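Local coordinates for protein polymerase cofactor VP35 (Reston ebolavirus, PDB 3L2A) that acts as a viral polymerase cofactor and RNA-binding protein, whose interferon inhibitory domain, the part described here, helps evade the host interferon response, at residues V79-I84 with P107-G112; D12-M17 with L31-C36; A50-S55 with I67-R72. All blocks are in the same frame, centred on the assembly; numbering follows the deposited sequence. Where two conformers were deposited one is given.

Contact 1: residues V79-I84 with P107-G112; sequences VPPPII and PKIDRG
Pro80 and Pro81 pass Lys108 and Ile109 at a slant, in parallel register, with the CA atoms of Pro81 and Ile109 5.6 Å apart. No direct hydrogen bond joins the two segments. Pro80, Pro81 and Pro82 all have the backbone angles of a polyproline II chain.

Pro81 carries the packing. Its ring lies between Pro107 and Ile109. Pro81 CD sits close to Pro107 O, at 3.1 Å, and Pro81 CG meets Pro107 CB at 4.1 Å. Ile109 slides past this ring in the opposite direction. With its CG1 beside the backbone N (chi1 -60°), Ile109 lays CG1 3.6 Å from Pro81 N. Its CD1 reaches on to the carbonyl oxygens of Val79 and Pro80.

One water supplies the polar link. It donates to Val79 O at 2.6 Å and accepts from Lys108 NZ and from Ile109 N. Lys108 starts out away from the prolines, but bends at chi2 (-74°) and chi3 (90°) bring its amine round to the water. The water therefore gives a partner to the peptide N-H of Ile109 and links it to Val79 O, just past the end of helix 75-78. Ile109 opens a short 3-10 turn, in which Gly112 N bonds to Ile109 O at 3.0 Å.

Trp113 covers Pro81 and Pro107, while Ile38 and Phe76 cover Ile109. A short proline run with polyproline II angles thus packs on a 3-10 turn, with one water bridging them. The contact lies where the helical part of the VP35 interferon inhibitory domain passes into its mixed beta-sheet.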
ATOM      1  N   VAL A  79      -6.539   8.716   6.567  1.00 28.26           N
ATOM      2  CA  VAL A  79      -6.981   8.644   5.162  1.00 28.61           C
ATOM      3  C   VAL A  79      -7.509   7.235   4.872  1.00 27.40           C
ATOM      4  O   VAL A  79      -6.907   6.262   5.326  1.00 27.48           O
ATOM      5  CB  VAL A  79      -5.779   8.969   4.214  1.00 28.33           C
ATOM      6  CG1 VAL A  79      -6.088   8.666   2.774  1.00 31.57           C
ATOM      7  CG2 VAL A  79      -5.360  10.430   4.348  1.00 30.79           C
ATOM      8  N   PRO A  80      -8.612   7.114   4.106  1.00 27.97           N
ATOM      9  CA  PRO A  80      -9.104   5.762   3.785  1.00 27.50           C
ATOM     10  C   PRO A  80      -8.304   5.023   2.708  1.00 24.72           C
ATOM     11  O   PRO A  80      -7.609   5.651   1.923  1.00 24.18           O
ATOM     12  CB  PRO A  80     -10.513   6.038   3.261  1.00 30.21           C
ATOM     13  CG  PRO A  80     -10.416   7.406   2.642  1.00 31.73           C
ATOM     14  CD  PRO A  80      -9.485   8.169   3.533  1.00 30.40           C
ATOM     15  N   PRO A  81      -8.486   3.695   2.605  1.00 25.25           N
ATOM     16  CA  PRO A  81      -7.915   2.999   1.465  1.00 24.24           C
ATOM     17  C   PRO A  81      -8.531   3.606   0.197  1.00 24.01           C
ATOM     18  O   PRO A  81      -9.744   3.848   0.175  1.00 26.46           O
ATOM     19  CB  PRO A  81      -8.382   1.549   1.649  1.00 26.48           C
ATOM     20  CG  PRO A  81      -8.832   1.427   3.066  1.00 28.10           C
ATOM     21  CD  PRO A  81      -9.248   2.805   3.496  1.00 27.68           C
ATOM     22  N   PRO A  82      -7.712   3.877  -0.834  1.00 23.04           N
ATOM     23  CA  PRO A  82      -8.243   4.508  -2.047  1.00 23.76           C
ATOM     24  C   PRO A  82      -9.167   3.575  -2.812  1.00 23.73           C
ATOM     25  O   PRO A  82      -8.947   2.362  -2.810  1.00 23.50           O
ATOM     26  CB  PRO A  82      -6.987   4.782  -2.880  1.00 25.03           C
ATOM     27  CG  PRO A  82      -5.969   3.794  -2.368  1.00 25.33           C
ATOM     28  CD  PRO A  82      -6.255   3.635  -0.917  1.00 23.78           C
ATOM     29  N   ILE A  83     -10.198   4.146  -3.440  1.00 25.18           N
ATOM     30  CA  ILE A  83     -11.064   3.392  -4.339  1.00 26.75           C
ATOM     31  C   ILE A  83     -10.409   3.381  -5.717  1.00 27.06           C
ATOM     32  O   ILE A  83     -10.025   4.441  -6.244  1.00 29.80           O
ATOM     33  CB  ILE A  83     -12.475   4.023  -4.419  1.00 28.98           C
ATOM     34  CG1 ILE A  83     -13.136   4.013  -3.034  1.00 31.93           C
ATOM     35  CG2 ILE A  83     -13.338   3.287  -5.451  1.00 31.31           C
ATOM     36  CD1 ILE A  83     -14.422   4.860  -2.918  1.00 37.23           C
ATOM     37  N   ILE A  84     -10.261   2.197  -6.292  1.00 39.47           N
ATOM     38  CA  ILE A  84      -9.736   2.044  -7.635  1.00 40.97           C
ATOM     39  C   ILE A  84     -10.842   1.417  -8.505  1.00 39.19           C
ATOM     40  O   ILE A  84     -11.271   0.297  -8.252  1.00 38.04           O
ATOM     41  CB  ILE A  84      -8.451   1.174  -7.619  1.00 43.93           C
ATOM     42  CG1 ILE A  84      -7.391   1.816  -6.707  1.00 48.22           C
ATOM     43  CG2 ILE A  84      -7.911   0.966  -9.023  1.00 45.60           C
ATOM     44  CD1 ILE A  84      -6.160   0.970  -6.469  1.00 54.12           C
ATOM     45  N   PRO A 107     -13.219   0.476   6.210  1.00 37.45           N
ATOM     46  CA  PRO A 107     -11.943  -0.232   6.135  1.00 34.14           C
ATOM     47  C   PRO A 107     -10.778   0.716   6.411  1.00 32.52           C
ATOM     48  O   PRO A 107     -10.790   1.879   5.979  1.00 32.02           O
ATOM     49  CB  PRO A 107     -11.904  -0.735   4.688  1.00 31.97           C
ATOM     50  CG  PRO A 107     -12.719   0.223   3.945  1.00 34.15           C
ATOM     51  CD  PRO A 107     -13.836   0.612   4.877  1.00 36.09           C
ATOM     52  N   LYS A 108      -9.807   0.226   7.167  1.00 31.35           N
ATOM     53  CA  LYS A 108      -8.685   1.044   7.589  1.00 30.98           C
ATOM     54  C   LYS A 108      -7.400   0.498   7.011  1.00 27.32           C
ATOM     55  O   LYS A 108      -7.143  -0.696   7.095  1.00 26.89           O
ATOM     56  CB  LYS A 108      -8.619   1.098   9.121  1.00 34.85           C
ATOM     57  CG  LYS A 108      -9.822   1.803   9.794  1.00 39.98           C
ATOM     58  CD  LYS A 108      -9.773   3.330   9.611  1.00 46.29           C
ATOM     59  CE  LYS A 108     -10.487   3.807   8.331  1.00 46.69           C
ATOM     60  NZ  LYS A 108      -9.926   5.090   7.788  1.00 49.39           N
ATOM     61  N   ILE A 109      -6.589   1.371   6.425  1.00 25.42           N
ATOM     62  CA  ILE A 109      -5.285   0.936   5.909  1.00 23.69           C
ATOM     63  C   ILE A 109      -4.449   0.223   6.986  1.00 24.42           C
ATOM     64  O   ILE A 109      -3.808  -0.774   6.682  1.00 24.74           O
ATOM     65  CB  ILE A 109      -4.515   2.105   5.271  1.00 24.01           C
ATOM     66  CG1 ILE A 109      -5.325   2.679   4.095  1.00 23.86           C
ATOM     67  CG2 ILE A 109      -3.119   1.660   4.812  1.00 22.53           C
ATOM     68  CD1 ILE A 109      -4.773   3.969   3.543  1.00 25.37           C
ATOM     69  N   ASP A 110      -4.457   0.720   8.231  1.00 27.36           N
ATOM     70  CA  ASP A 110      -3.617   0.122   9.292  1.00 29.46           C
ATOM     71  C   ASP A 110      -4.094  -1.257   9.767  1.00 30.61           C
ATOM     72  O   ASP A 110      -3.372  -1.962  10.486  1.00 33.08           O
ATOM     73  CB  ASP A 110      -3.350   1.102  10.455  1.00 33.37           C
ATOM     74  CG  ASP A 110      -4.498   1.192  11.452  1.00 37.79           C
ATOM     75  OD1 ASP A 110      -4.275   1.768  12.546  1.00 43.68           O
ATOM     76  OD2 ASP A 110      -5.613   0.724  11.154  1.00 39.51           O
ATOM     77  N   ARG A 111      -5.290  -1.650   9.336  1.00 31.37           N
ATOM     78  CA  ARG A 111      -5.790  -3.001   9.584  1.00 30.78           C
ATOM     79  C   ARG A 111      -5.561  -3.947   8.395  1.00 27.26           C
ATOM     80  O   ARG A 111      -5.983  -5.095   8.423  1.00 27.71           O
ATOM     81  CB  ARG A 111      -7.260  -2.974   9.977  1.00 33.19           C
ATOM     82  CG  ARG A 111      -7.508  -2.230  11.268  1.00 39.31           C
ATOM     83  CD  ARG A 111      -8.952  -2.372  11.693  1.00 45.75           C
ATOM     84  NE  ARG A 111      -9.207  -1.718  12.971  1.00 52.85           N
ATOM     85  CZ  ARG A 111     -10.338  -1.842  13.659  1.00 57.96           C
ATOM     86  NH1 ARG A 111     -11.322  -2.604  13.193  1.00 59.44           N
ATOM     87  NH2 ARG A 111     -10.486  -1.209  14.817  1.00 62.17           N
ATOM     88  N   GLY A 112      -4.864  -3.470   7.363  1.00 24.75           N
ATOM     89  CA  GLY A 112      -4.455  -4.344   6.261  1.00 21.07           C
ATOM     90  C   GLY A 112      -5.203  -4.100   4.951  1.00 19.84           C
ATOM     91  O   GLY A 112      -4.921  -4.745   3.958  1.00 19.79           O
TER
HETATM   92  O   HOH W   1      -7.302   4.165   6.878  1.00 27.74           O

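Contact 2: residues D12-M17 with L31-C36; sequences DLKEIM and LVQVIC
Gln33 brings the one flat side-chain group among the touching residues, and Lys14 reaches its aliphatic stem, not the amide: Lys14 NZ stands 4.4 Å from Gln33 CG. Between the two segments no flat face is stacked. Gln33 NE2 makes weak bonds to Tyr18 OH and His29 O.

The rest is apolar packing between two nearly antiparallel helices. Their axes come within 9.8 Å at an angle of 153°. Val32 meets both Met17 and Lys14. Its CG2 meets Met17 CB at 3.7 Å, and its CG1 meets Lys14 CG at 3.9 Å. Met17 runs antiparallel beside Val32, and the Lys14 stem passes across it nearly perpendicularly. With chi1 at 178° Lys14 points its stem away from its own N and stays extended, carrying its amine along the partly exposed border of the contact.

Cys36 packs one turn further along, beside the Lys14 backbone. Its SG lies 3.8 Å from Lys14 N and 4.1 Å from Leu13 CD2. Met17 SD comes within 4.3 Å of the same sulfur, a van der Waals contact.

Leu66 of helix 62-72 and Ile48 of helix 45-57 close over the Met17 side. Met17, Val32, Leu13 and Cys36 form part of the hydrophobic core of the helical bundle in the VP35 interferon inhibitory domain, where helices 10-19 and 27-41 pack antiparallel.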
ATOM      1  N   ASP A  12      11.234   7.751  -6.837  1.00 21.16           N
ATOM      2  CA  ASP A  12      12.417   7.084  -6.279  1.00 21.06           C
ATOM      3  C   ASP A  12      12.092   6.199  -5.077  1.00 18.61           C
ATOM      4  O   ASP A  12      12.686   5.113  -4.911  1.00 19.21           O
ATOM      5  CB  ASP A  12      13.512   8.103  -5.938  1.00 22.92           C
ATOM      6  CG  ASP A  12      14.190   8.664  -7.179  1.00 27.01           C
ATOM      7  OD1 ASP A  12      13.874   8.215  -8.315  1.00 28.60           O
ATOM      8  OD2 ASP A  12      15.063   9.543  -7.017  1.00 31.42           O
ATOM      9  N   LEU A  13      11.153   6.637  -4.233  1.00 16.89           N
ATOM     10  CA  LEU A  13      10.734   5.781  -3.114  1.00 16.02           C
ATOM     11  C   LEU A  13      10.059   4.493  -3.578  1.00 16.04           C
ATOM     12  O   LEU A  13      10.336   3.414  -3.045  1.00 15.77           O
ATOM     13  CB  LEU A  13       9.847   6.557  -2.129  1.00 16.88           C
ATOM     14  CG  LEU A  13       9.518   5.787  -0.863  1.00 15.44           C
ATOM     15  CD1 LEU A  13      10.765   5.402  -0.061  1.00 16.79           C
ATOM     16  CD2 LEU A  13       8.588   6.677  -0.051  1.00 19.36           C
ATOM     17  N   LYS A  14       9.171   4.600  -4.570  1.00 16.16           N
ATOM     18  CA  LYS A  14       8.539   3.424  -5.171  1.00 18.37           C
ATOM     19  C   LYS A  14       9.616   2.454  -5.663  1.00 19.07           C
ATOM     20  O   LYS A  14       9.544   1.249  -5.420  1.00 19.67           O
ATOM     21  CB  LYS A  14       7.613   3.840  -6.303  1.00 20.06           C
ATOM     22  CG  LYS A  14       6.953   2.648  -7.003  1.00 24.43           C
ATOM     23  CD  LYS A  14       6.215   3.071  -8.237  1.00 32.77           C
ATOM     24  CE  LYS A  14       5.782   1.857  -9.031  1.00 37.48           C
ATOM     25  NZ  LYS A  14       4.703   2.215  -9.997  1.00 45.50           N
ATOM     26  N   GLU A  15      10.636   2.984  -6.342  1.00 19.36           N
ATOM     27  CA  GLU A  15      11.692   2.157  -6.906  1.00 22.37           C
ATOM     28  C   GLU A  15      12.469   1.444  -5.825  1.00 20.56           C
ATOM     29  O   GLU A  15      12.706   0.238  -5.935  1.00 22.82           O
ATOM     30  CB  GLU A  15      12.613   3.009  -7.781  1.00 23.15           C
ATOM     31  CG  GLU A  15      11.950   3.451  -9.071  1.00 29.71           C
ATOM     32  CD  GLU A  15      12.851   4.361  -9.922  1.00 31.89           C
ATOM     33  OE1 GLU A  15      13.943   4.744  -9.440  1.00 39.23           O
ATOM     34  OE2 GLU A  15      12.462   4.672 -11.081  1.00 40.13           O
ATOM     35  N   ILE A  16      12.835   2.155  -4.754  1.00 18.83           N
ATOM     36  CA  ILE A  16      13.497   1.518  -3.601  1.00 20.11           C
ATOM     37  C   ILE A  16      12.636   0.383  -3.014  1.00 18.22           C
ATOM     38  O   ILE A  16      13.134  -0.707  -2.695  1.00 20.01           O
ATOM     39  CB  ILE A  16      13.801   2.553  -2.483  1.00 19.81           C
ATOM     40  CG1 ILE A  16      14.976   3.449  -2.911  1.00 23.29           C
ATOM     41  CG2 ILE A  16      14.106   1.871  -1.142  1.00 22.56           C
ATOM     42  CD1 ILE A  16      15.182   4.659  -2.013  1.00 23.80           C
ATOM     43  N   MET A  17      11.349   0.654  -2.845  1.00 16.70           N
ATOM     44  CA  MET A  17      10.467  -0.348  -2.219  1.00 16.60           C
ATOM     45  C   MET A  17      10.265  -1.551  -3.153  1.00 17.63           C
ATOM     46  O   MET A  17      10.251  -2.714  -2.702  1.00 19.94           O
ATOM     47  CB  MET A  17       9.139   0.288  -1.802  1.00 16.53           C
ATOM     48  CG  MET A  17       9.318   1.282  -0.656  1.00 15.99           C
ATOM     49  SD  MET A  17       7.747   2.071  -0.302  1.00 18.47           S
ATOM     50  CE  MET A  17       8.108   2.791   1.310  1.00 18.38           C
ATOM     51  N   LEU A  31       0.343  -1.980  -2.307  1.00 14.80           N
ATOM     52  CA  LEU A  31       0.547  -1.189  -1.078  1.00 14.79           C
ATOM     53  C   LEU A  31       1.607  -0.115  -1.226  1.00 14.70           C
ATOM     54  O   LEU A  31       1.404   0.995  -0.737  1.00 13.49           O
ATOM     55  CB  LEU A  31       0.826  -2.096   0.122  1.00 15.15           C
ATOM     56  CG  LEU A  31       0.912  -1.383   1.479  1.00 14.56           C
ATOM     57  CD1 LEU A  31      -0.297  -0.495   1.832  1.00 16.13           C
ATOM     58  CD2 LEU A  31       1.184  -2.405   2.548  1.00 14.49           C
ATOM     59  N   VAL A  32       2.712  -0.417  -1.920  1.00 13.47           N
ATOM     60  CA  VAL A  32       3.756   0.596  -2.177  1.00 13.63           C
ATOM     61  C   VAL A  32       3.138   1.768  -2.939  1.00 15.13           C
ATOM     62  O   VAL A  32       3.366   2.918  -2.608  1.00 14.77           O
ATOM     63  CB  VAL A  32       4.890  -0.022  -2.984  1.00 13.48           C
ATOM     64  CG1 VAL A  32       5.819   1.071  -3.636  1.00 14.08           C
ATOM     65  CG2 VAL A  32       5.715  -0.988  -2.095  1.00 14.95           C
ATOM     66  N   GLN A  33       2.336   1.464  -3.966  1.00 15.17           N
ATOM     67  CA  GLN A  33       1.704   2.550  -4.737  1.00 16.90           C
ATOM     68  C   GLN A  33       0.774   3.416  -3.884  1.00 16.57           C
ATOM     69  O   GLN A  33       0.775   4.653  -4.007  1.00 17.51           O
ATOM     70  CB  GLN A  33       0.940   1.972  -5.919  1.00 18.08           C
ATOM     71  CG  GLN A  33       1.840   1.200  -6.833  1.00 21.49           C
ATOM     72  CD  GLN A  33       1.054   0.408  -7.854  1.00 27.56           C
ATOM     73  OE1 GLN A  33       0.156   0.942  -8.505  1.00 32.24           O
ATOM     74  NE2 GLN A  33       1.401  -0.862  -8.012  1.00 28.19           N
ATOM     75  N   VAL A  34       0.004   2.761  -3.025  1.00 15.35           N
ATOM     76  CA  VAL A  34      -0.963   3.428  -2.147  1.00 15.60           C
ATOM     77  C   VAL A  34      -0.202   4.327  -1.175  1.00 15.23           C
ATOM     78  O   VAL A  34      -0.556   5.486  -0.987  1.00 15.58           O
ATOM     79  CB  VAL A  34      -1.829   2.393  -1.393  1.00 15.76           C
ATOM     80  CG1 VAL A  34      -2.594   3.042  -0.214  1.00 17.18           C
ATOM     81  CG2 VAL A  34      -2.827   1.656  -2.374  1.00 17.15           C
ATOM     82  N   ILE A  35       0.859   3.786  -0.588  1.00 14.60           N
ATOM     83  CA  ILE A  35       1.680   4.538   0.400  1.00 15.00           C
ATOM     84  C   ILE A  35       2.365   5.698  -0.274  1.00 15.45           C
ATOM     85  O   ILE A  35       2.397   6.818   0.269  1.00 15.78           O
ATOM     86  CB  ILE A  35       2.708   3.580   1.032  1.00 15.03           C
ATOM     87  CG1 ILE A  35       1.976   2.648   2.022  1.00 16.60           C
ATOM     88  CG2 ILE A  35       3.872   4.336   1.706  1.00 16.51           C
ATOM     89  CD1 ILE A  35       2.901   1.514   2.606  1.00 17.34           C
ATOM     90  N   CYS A  36       2.948   5.461  -1.453  1.00 16.06           N
ATOM     91  CA  CYS A  36       3.647   6.557  -2.123  1.00 17.45           C
ATOM     92  C   CYS A  36       2.708   7.681  -2.580  1.00 18.14           C
ATOM     93  O   CYS A  36       3.085   8.849  -2.531  1.00 18.60           O
ATOM     94  CB  CYS A  36       4.510   6.074  -3.289  1.00 17.94           C
ATOM     95  SG  CYS A  36       5.903   5.138  -2.740  1.00 21.50           S
TER

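Contact 3: residues A50-S55 with I67-R72; sequences AEFQAS and IQITKR
Helices 45-57 and 62-72 of the helical bundle meet here through Glu51, Phe52 and Ser55 on one side and Gln68, Ile69 and Arg72 on the other. The axes approach to 9.4 Å at 127°.

On the inner side Ile69 makes the apolar contact. Its CD1 lies 3.8 Å from Phe52 CB and approaches the ring obliquely near Phe52 CD1. Ile69 CG1 rests against Glu51 CB. Ile16 and Met17 of helix 10-19 pack on the Phe52 ring.

The outer side is polar. Arg72 runs extended from CG to NE. Its NH1 makes a weak hydrogen bond of 3.5 Å to Glu51 OE1, which sits at the edge of the guanidinium. The bond is fairly straight at 164° and belongs to a salt bridge, although the two planes are 61° apart. Gln68 CB lies 3.8 Å above the guanidinium plane, over its centre. Ser55 OG is 2.8 Å from Arg72 NH1. Arg72 has two conformers, so these arginine contacts are tentative.

Ser55 has OG beside its own N, and OG donates to Glu51 O at 3.1 Å. Ser55 N bonds to the same oxygen from the opposite face.

Glu51 O thus takes two donors, and the OG bond helps hold the serine rotamer and gives its proton a partner. The apolar contact lies inward. The charged pair, long and weak, probably adds modest electrostatic attraction at the partly exposed border.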
ATOM      1  N   ALA A  50      11.945   7.061   6.058  1.00 14.75           N
ATOM      2  CA  ALA A  50      12.696   6.900   7.318  1.00 14.76           C
ATOM      3  C   ALA A  50      12.208   5.663   8.052  1.00 15.20           C
ATOM      4  O   ALA A  50      12.983   4.882   8.566  1.00 15.76           O
ATOM      5  CB  ALA A  50      12.497   8.136   8.199  1.00 15.65           C
ATOM      6  N   GLU A  51      10.888   5.520   8.122  1.00 15.05           N
ATOM      7  CA  GLU A  51      10.311   4.353   8.810  1.00 16.15           C
ATOM      8  C   GLU A  51      10.622   3.043   8.074  1.00 15.35           C
ATOM      9  O   GLU A  51      10.863   1.992   8.698  1.00 16.82           O
ATOM     10  CB  GLU A  51       8.811   4.569   8.956  1.00 17.25           C
ATOM     11  CG  GLU A  51       8.516   5.616   9.999  1.00 20.75           C
ATOM     12  CD  GLU A  51       8.781   5.134  11.408  1.00 27.45           C
ATOM     13  OE1 GLU A  51       9.121   3.942  11.595  1.00 29.59           O
ATOM     14  OE2 GLU A  51       8.639   5.956  12.333  1.00 33.62           O
ATOM     15  N   PHE A  52      10.599   3.100   6.750  1.00 15.43           N
ATOM     16  CA  PHE A  52      10.943   1.927   5.932  1.00 15.53           C
ATOM     17  C   PHE A  52      12.367   1.504   6.271  1.00 15.89           C
ATOM     18  O   PHE A  52      12.633   0.354   6.568  1.00 16.31           O
ATOM     19  CB  PHE A  52      10.830   2.261   4.448  1.00 16.62           C
ATOM     20  CG  PHE A  52      11.005   1.068   3.546  1.00 17.27           C
ATOM     21  CD1 PHE A  52      10.047   0.051   3.550  1.00 17.18           C
ATOM     22  CD2 PHE A  52      12.106   0.969   2.691  1.00 17.22           C
ATOM     23  CE1 PHE A  52      10.183  -1.062   2.694  1.00 17.99           C
ATOM     24  CE2 PHE A  52      12.257  -0.136   1.837  1.00 19.76           C
ATOM     25  CZ  PHE A  52      11.283  -1.145   1.828  1.00 17.27           C
ATOM     26  N   GLN A  53      13.303   2.447   6.215  1.00 15.46           N
ATOM     27  CA  GLN A  53      14.695   2.143   6.516  1.00 16.55           C
ATOM     28  C   GLN A  53      14.892   1.615   7.935  1.00 16.02           C
ATOM     29  O   GLN A  53      15.684   0.685   8.163  1.00 17.99           O
ATOM     30  CB  GLN A  53      15.517   3.418   6.385  1.00 17.42           C
ATOM     31  CG  GLN A  53      15.951   3.771   4.994  1.00 20.31           C
ATOM     32  CD  GLN A  53      17.250   4.639   5.036  1.00 26.08           C
ATOM     33  OE1 GLN A  53      17.304   5.612   5.751  1.00 23.94           O
ATOM     34  NE2 GLN A  53      18.291   4.230   4.307  1.00 28.73           N
ATOM     35  N   ALA A  54      14.224   2.244   8.897  1.00 16.52           N
ATOM     36  CA  ALA A  54      14.378   1.864  10.297  1.00 17.81           C
ATOM     37  C   ALA A  54      13.849   0.457  10.513  1.00 17.82           C
ATOM     38  O   ALA A  54      14.413  -0.287  11.302  1.00 19.94           O
ATOM     39  CB  ALA A  54      13.683   2.842  11.207  1.00 19.18           C
ATOM     40  N   SER A  55      12.780   0.086   9.802  1.00 16.51           N
ATOM     41  CA  SER A  55      12.217  -1.255   9.976  1.00 16.75           C
ATOM     42  C   SER A  55      13.120  -2.304   9.388  1.00 16.86           C
ATOM     43  O   SER A  55      13.316  -3.374   9.986  1.00 17.22           O
ATOM     44  CB  SER A  55      10.811  -1.335   9.372  1.00 17.39           C
ATOM     45  OG  SER A  55       9.927  -0.537  10.143  1.00 21.20           O
ATOM     46  N   ILE A  67       3.915  -2.995   6.284  1.00 14.11           N
ATOM     47  CA  ILE A  67       2.859  -3.080   7.299  1.00 16.03           C
ATOM     48  C   ILE A  67       3.122  -2.100   8.448  1.00 16.41           C
ATOM     49  O   ILE A  67       2.232  -1.377   8.888  1.00 18.18           O
ATOM     50  CB  ILE A  67       2.718  -4.523   7.834  1.00 17.22           C
ATOM     51  CG1 ILE A  67       2.195  -5.446   6.728  1.00 15.71           C
ATOM     52  CG2 ILE A  67       1.802  -4.573   9.082  1.00 18.70           C
ATOM     53  CD1 ILE A  67       2.172  -6.932   7.126  1.00 18.89           C
ATOM     54  N   GLN A  68       4.369  -2.051   8.905  1.00 16.46           N
ATOM     55  CA  GLN A  68       4.704  -1.185  10.024  1.00 18.20           C
ATOM     56  C   GLN A  68       4.487   0.284   9.685  1.00 18.56           C
ATOM     57  O   GLN A  68       4.021   1.051  10.533  1.00 19.39           O
ATOM     58  CB  GLN A  68       6.122  -1.486  10.517  1.00 19.83           C
ATOM     59  CG  GLN A  68       6.270  -2.913  11.083  1.00 21.28           C
ATOM     60  CD  GLN A  68       5.391  -3.233  12.285  1.00 28.15           C
ATOM     61  OE1 GLN A  68       4.197  -3.524  12.154  1.00 32.63           O
ATOM     62  NE2 GLN A  68       6.001  -3.265  13.464  1.00 36.42           N
ATOM     63  N   ILE A  69       4.805   0.676   8.454  1.00 17.49           N
ATOM     64  CA  ILE A  69       4.515   2.048   7.992  1.00 18.59           C
ATOM     65  C   ILE A  69       3.056   2.376   8.209  1.00 18.97           C
ATOM     66  O   ILE A  69       2.724   3.438   8.761  1.00 19.61           O
ATOM     67  CB  ILE A  69       4.928   2.292   6.514  1.00 17.96           C
ATOM     68  CG1 ILE A  69       6.462   2.335   6.393  1.00 18.84           C
ATOM     69  CG2 ILE A  69       4.254   3.582   5.946  1.00 17.75           C
ATOM     70  CD1 ILE A  69       7.021   2.065   4.956  1.00 20.01           C
ATOM     71  N   THR A  70       2.176   1.468   7.816  1.00 18.73           N
ATOM     72  CA  THR A  70       0.716   1.741   7.899  1.00 20.21           C
ATOM     73  C   THR A  70       0.249   1.911   9.342  1.00 22.05           C
ATOM     74  O   THR A  70      -0.702   2.647   9.606  1.00 22.47           O
ATOM     75  CB  THR A  70      -0.135   0.687   7.194  1.00 20.26           C
ATOM     76  OG1 THR A  70      -0.080  -0.570   7.885  1.00 22.11           O
ATOM     77  CG2 THR A  70       0.321   0.520   5.726  1.00 19.62           C
ATOM     78  N   LYS A  71       0.969   1.270  10.255  1.00 22.90           N
ATOM     79  CA  LYS A  71       0.666   1.310  11.690  1.00 25.64           C
ATOM     80  C   LYS A  71       1.333   2.472  12.442  1.00 26.20           C
ATOM     81  O   LYS A  71       0.796   2.970  13.443  1.00 29.14           O
ATOM     82  CB  LYS A  71       1.101  -0.022  12.316  1.00 27.19           C
ATOM     83  CG  LYS A  71       0.209  -1.195  11.879  1.00 28.59           C
ATOM     84  CD  LYS A  71       0.871  -2.552  12.110  1.00 30.67           C
ATOM     85  CE  LYS A  71       1.158  -2.840  13.571  1.00 32.74           C
ATOM     86  NZ  LYS A  71       2.011  -4.085  13.691  1.00 34.46           N
ATOM     87  N   ARG A  72       2.504   2.892  11.987  0.50 25.29           N
ATOM     88  CA  ARG A  72       3.264   3.881  12.748  0.50 26.10           C
ATOM     89  C   ARG A  72       2.929   5.304  12.319  0.50 24.94           C
ATOM     90  O   ARG A  72       2.822   6.195  13.159  0.50 26.49           O
ATOM     91  CB  ARG A  72       4.766   3.614  12.643  0.50 26.80           C
ATOM     92  CG  ARG A  72       5.178   2.287  13.252  0.50 28.12           C
ATOM     93  CD  ARG A  72       6.680   2.074  13.218  0.50 30.74           C
ATOM     94  NE  ARG A  72       7.012   0.732  13.690  0.50 31.52           N
ATOM     95  CZ  ARG A  72       8.106   0.056  13.358  0.50 32.32           C
ATOM     96  NH1 ARG A  72       9.016   0.581  12.547  0.50 31.72           N
ATOM     97  NH2 ARG A  72       8.291  -1.156  13.855  0.50 34.37           N
TER

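Contact 2 closes first along the chain, then contact 3, then contact 1. Contacts 2 and 3 belong to one helical bundle, with centres about 12 Å apart. They share a core in which Met17 CE packs on Ile69. Contact 1 lies about 16 Å from the centre of each, where the chain leaves helix 75-78 for strand 83-85. It is joined to both: Pro82 packs on Val34 of contact 2, and Ile109 on Thr70 of contact 3. The loop 107-112, just before strand 113-118, thus comes back to the helices. Bundle and mixed sheet are therefore packed as one compact domain.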